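Local atomic coordinates of chemosensory protein (Mamestra brassicae, PDB entry 1N8V), a protein that probably binds and carries hydrophobic, long-chain chemical signals, here holding bromo-dodecanol molecules within its helical shell. Residues A[29-34]-A[81-86]. Residues are numbered along the deposited sequence; the frame is centred on the assembly and turned at random.
With BDD (bromo-dodecanol), chain E; BDD (bromo-dodecanol), chain C.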
loop_
_atom_site.group_PDB
_atom_site.type_symbol
_atom_site.label_atom_id
_atom_site.label_comp_id
_atom_site.label_asym_id
_atom_site.label_seq_id
_atom_site.Cartn_x
_atom_site.Cartn_y
_atom_site.Cartn_z
ATOM N N CYS A 29 -6.889 -8.037 3.379
ATOM C CA CYS A 29 -8.012 -7.307 2.793
ATOM C C CYS A 29 -7.699 -6.902 1.340
ATOM O O CYS A 29 -8.478 -7.151 0.404
ATOM C CB CYS A 29 -8.310 -6.054 3.618
ATOM S SG CYS A 29 -9.241 -4.710 2.799
ATOM N N VAL A 30 -6.557 -6.255 1.142
ATOM C CA VAL A 30 -6.195 -5.763 -0.189
ATOM C C VAL A 30 -5.922 -6.909 -1.152
ATOM O O VAL A 30 -6.151 -6.780 -2.349
ATOM C CB VAL A 30 -5.003 -4.770 -0.079
ATOM C CG1 VAL A 30 -4.455 -4.391 -1.411
ATOM C CG2 VAL A 30 -5.427 -3.532 0.662
ATOM N N MET A 31 -5.470 -8.055 -0.633
ATOM C CA MET A 31 -5.254 -9.235 -1.476
ATOM C C MET A 31 -6.568 -10.010 -1.732
ATOM O O MET A 31 -6.557 -11.047 -2.385
ATOM C CB MET A 31 -4.228 -10.183 -0.843
ATOM C CG MET A 31 -2.817 -9.674 -0.912
ATOM S SD MET A 31 -2.149 -9.341 -2.561
ATOM C CE MET A 31 -2.250 -11.020 -3.260
ATOM N N GLU A 32 -7.695 -9.497 -1.233
ATOM C CA GLU A 32 -9.016 -10.098 -1.453
ATOM C C GLU A 32 -9.145 -11.534 -0.914
ATOM O O GLU A 32 -9.748 -12.413 -1.552
ATOM C CB GLU A 32 -9.406 -9.982 -2.939
ATOM C CG GLU A 32 -9.380 -8.538 -3.484
ATOM C CD GLU A 32 -10.049 -8.364 -4.850
ATOM O OE1 GLU A 32 -11.279 -8.631 -4.944
ATOM O OE2 GLU A 32 -9.376 -7.937 -5.820
ATOM N N ARG A 33 -8.586 -11.743 0.274
ATOM C CA ARG A 33 -8.668 -13.040 0.953
ATOM C C ARG A 33 -9.019 -12.921 2.443
ATOM O O ARG A 33 -9.022 -13.924 3.156
ATOM C CB ARG A 33 -7.373 -13.827 0.775
ATOM C CG ARG A 33 -6.147 -13.175 1.344
ATOM C CD ARG A 33 -4.909 -14.086 1.315
ATOM N NE ARG A 33 -3.723 -13.417 1.840
ATOM C CZ ARG A 33 -2.588 -13.194 1.176
ATOM N NH1 ARG A 33 -1.596 -12.584 1.798
ATOM N NH2 ARG A 33 -2.422 -13.570 -0.085
ATOM N N GLY A 34 -9.318 -11.717 2.928
ATOM C CA GLY A 34 -9.680 -11.484 4.314
ATOM C C GLY A 34 -10.638 -10.310 4.439
ATOM O O GLY A 34 -10.795 -9.501 3.503
ATOM N N TRP A 81 5.416 -7.898 -0.308
ATOM C CA TRP A 81 5.693 -6.993 -1.431
ATOM C C TRP A 81 5.493 -7.699 -2.765
ATOM O O TRP A 81 4.800 -7.188 -3.648
ATOM C CB TRP A 81 7.120 -6.448 -1.358
ATOM C CG TRP A 81 7.606 -5.758 -2.612
ATOM C CD1 TRP A 81 8.638 -6.161 -3.392
ATOM C CD2 TRP A 81 7.069 -4.578 -3.257
ATOM N NE1 TRP A 81 8.815 -5.299 -4.451
ATOM C CE2 TRP A 81 7.866 -4.315 -4.390
ATOM C CE3 TRP A 81 6.036 -3.684 -2.965
ATOM C CZ2 TRP A 81 7.636 -3.223 -5.228
ATOM C CZ3 TRP A 81 5.805 -2.636 -3.817
ATOM C CH2 TRP A 81 6.597 -2.401 -4.917
ATOM N N ARG A 82 6.062 -8.886 -2.898
ATOM C CA ARG A 82 5.949 -9.573 -4.174
ATOM C C ARG A 82 4.514 -9.918 -4.587
ATOM O O ARG A 82 4.163 -9.800 -5.778
ATOM C CB ARG A 82 6.874 -10.765 -4.214
ATOM C CG ARG A 82 8.274 -10.246 -4.333
ATOM C CD ARG A 82 9.257 -11.313 -4.439
ATOM N NE ARG A 82 10.588 -10.781 -4.650
ATOM C CZ ARG A 82 11.614 -11.511 -5.030
ATOM N NH1 ARG A 82 12.796 -10.945 -5.189
ATOM N NH2 ARG A 82 11.447 -12.796 -5.276
ATOM N N GLU A 83 3.699 -10.350 -3.638
ATOM C CA GLU A 83 2.342 -10.706 -3.999
ATOM C C GLU A 83 1.533 -9.474 -4.324
ATOM O O GLU A 83 0.681 -9.505 -5.231
ATOM C CB GLU A 83 1.643 -11.567 -2.930
ATOM C CG GLU A 83 1.321 -10.881 -1.628
ATOM C CD GLU A 83 0.702 -11.835 -0.633
ATOM O OE1 GLU A 83 0.214 -12.897 -1.086
ATOM O OE2 GLU A 83 0.696 -11.539 0.569
ATOM N N LEU A 84 1.795 -8.357 -3.636
ATOM C CA LEU A 84 1.049 -7.129 -3.903
ATOM C C LEU A 84 1.402 -6.523 -5.256
ATOM O O LEU A 84 0.538 -6.135 -6.023
ATOM C CB LEU A 84 1.296 -6.105 -2.788
ATOM C CG LEU A 84 0.572 -6.357 -1.477
ATOM C CD1 LEU A 84 1.143 -5.468 -0.391
ATOM C CD2 LEU A 84 -0.893 -6.079 -1.625
ATOM N N THR A 85 2.694 -6.402 -5.538
ATOM C CA THR A 85 3.091 -5.824 -6.833
ATOM C C THR A 85 2.651 -6.742 -7.998
ATOM O O THR A 85 2.228 -6.262 -9.043
ATOM C CB THR A 85 4.576 -5.436 -6.846
ATOM O OG1 THR A 85 4.869 -4.629 -8.010
ATOM C CG2 THR A 85 5.488 -6.659 -6.889
ATOM N N ALA A 86 2.700 -8.054 -7.806
ATOM C CA ALA A 86 2.239 -8.965 -8.845
ATOM C C ALA A 86 0.737 -8.838 -9.123
ATOM O O ALA A 86 0.314 -8.930 -10.280
ATOM C CB ALA A 86 2.600 -10.422 -8.529
HETATM O O1 BDD E . 4.514 -1.976 -8.124
HETATM C C1 BDD E . 3.751 -1.118 -7.274
HETATM C C2 BDD E . 2.968 -1.939 -6.242
HETATM C C3 BDD E . 2.360 -1.011 -5.193
HETATM C C4 BDD E . 1.649 -1.752 -4.057
HETATM C C5 BDD E . 1.849 -1.015 -2.728
HETATM C C6 BDD E . 0.553 -0.723 -1.992
HETATM C C7 BDD E . 0.792 0.013 -0.670
HETATM C C8 BDD E . -0.063 1.254 -0.545
HETATM C C9 BDD E . -0.082 1.800 0.876
HETATM C C10 BDD E . -0.946 3.058 0.986
HETATM C C11 BDD E . -0.552 4.028 2.104
HETATM C C12 BDD E . -0.995 5.509 1.873
HETATM BR BR BDD E . -1.385 6.112 3.319
HETATM O O1 BDD C . -2.972 7.803 4.521
HETATM C C1 BDD C . -3.473 6.655 5.188
HETATM C C2 BDD C . -4.762 6.189 4.517
HETATM C C3 BDD C . -4.754 4.680 4.313
HETATM C C4 BDD C . -5.221 3.934 5.555
HETATM C C5 BDD C . -4.865 2.454 5.452
HETATM C C6 BDD C . -3.443 2.170 5.943
HETATM C C7 BDD C . -2.953 0.775 5.558
HETATM C C8 BDD C . -1.427 0.678 5.564
HETATM C C9 BDD C . -0.970 -0.770 5.423
HETATM C C10 BDD C . -0.972 -1.235 3.973
HETATM C C11 BDD C . -0.411 -2.636 3.812
HETATM C C12 BDD C . -0.335 -3.060 2.346
HETATM BR BR BDD C . -1.786 -3.544 1.797
#
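M31 and V30 close on L84 at the buried side of this contact, which illustrates how the end of one helix and the turn after it can pack apolar groups against a second helix on the inside and place a charge pair on the outside. M31, its chain bent at chi2 and chi3 (-59° and -62°), folds its sulfur onto L84, M31 SD lying 3.6 Å from L84 CD2. V30 crosses the leucine at about a right angle, V30 CG1 to L84 CD2 3.9 Å. The other branches face the pocket: V30 CG2 and L84 CD1 line the bromine end of one bromo-dodecanol, so helices 20-30 and 78-88 both contribute to the ligand pocket of this all-helical chemosensory-protein fold. Helix 20-30 ends in a Schellman motif with E32 at positive phi, after which R33 reaches back to helix 78-88. There, on the solvent side, its guanidinium grips E83 end-on in a salt bridge of two hydrogen bonds, R33 NH1 to E83 OE2 at 2.8 Å and R33 NH2 to E83 OE1 at 2.9 Å. Guanidinium and carboxylate planes are 42° apart, and OE1 is met from above the carboxylate plane. With an alanine at E83, the R33 guanidinium would probably lose its carboxylate mate, and M31 the cover of E83 CG, 3.9 Å from M31 CE.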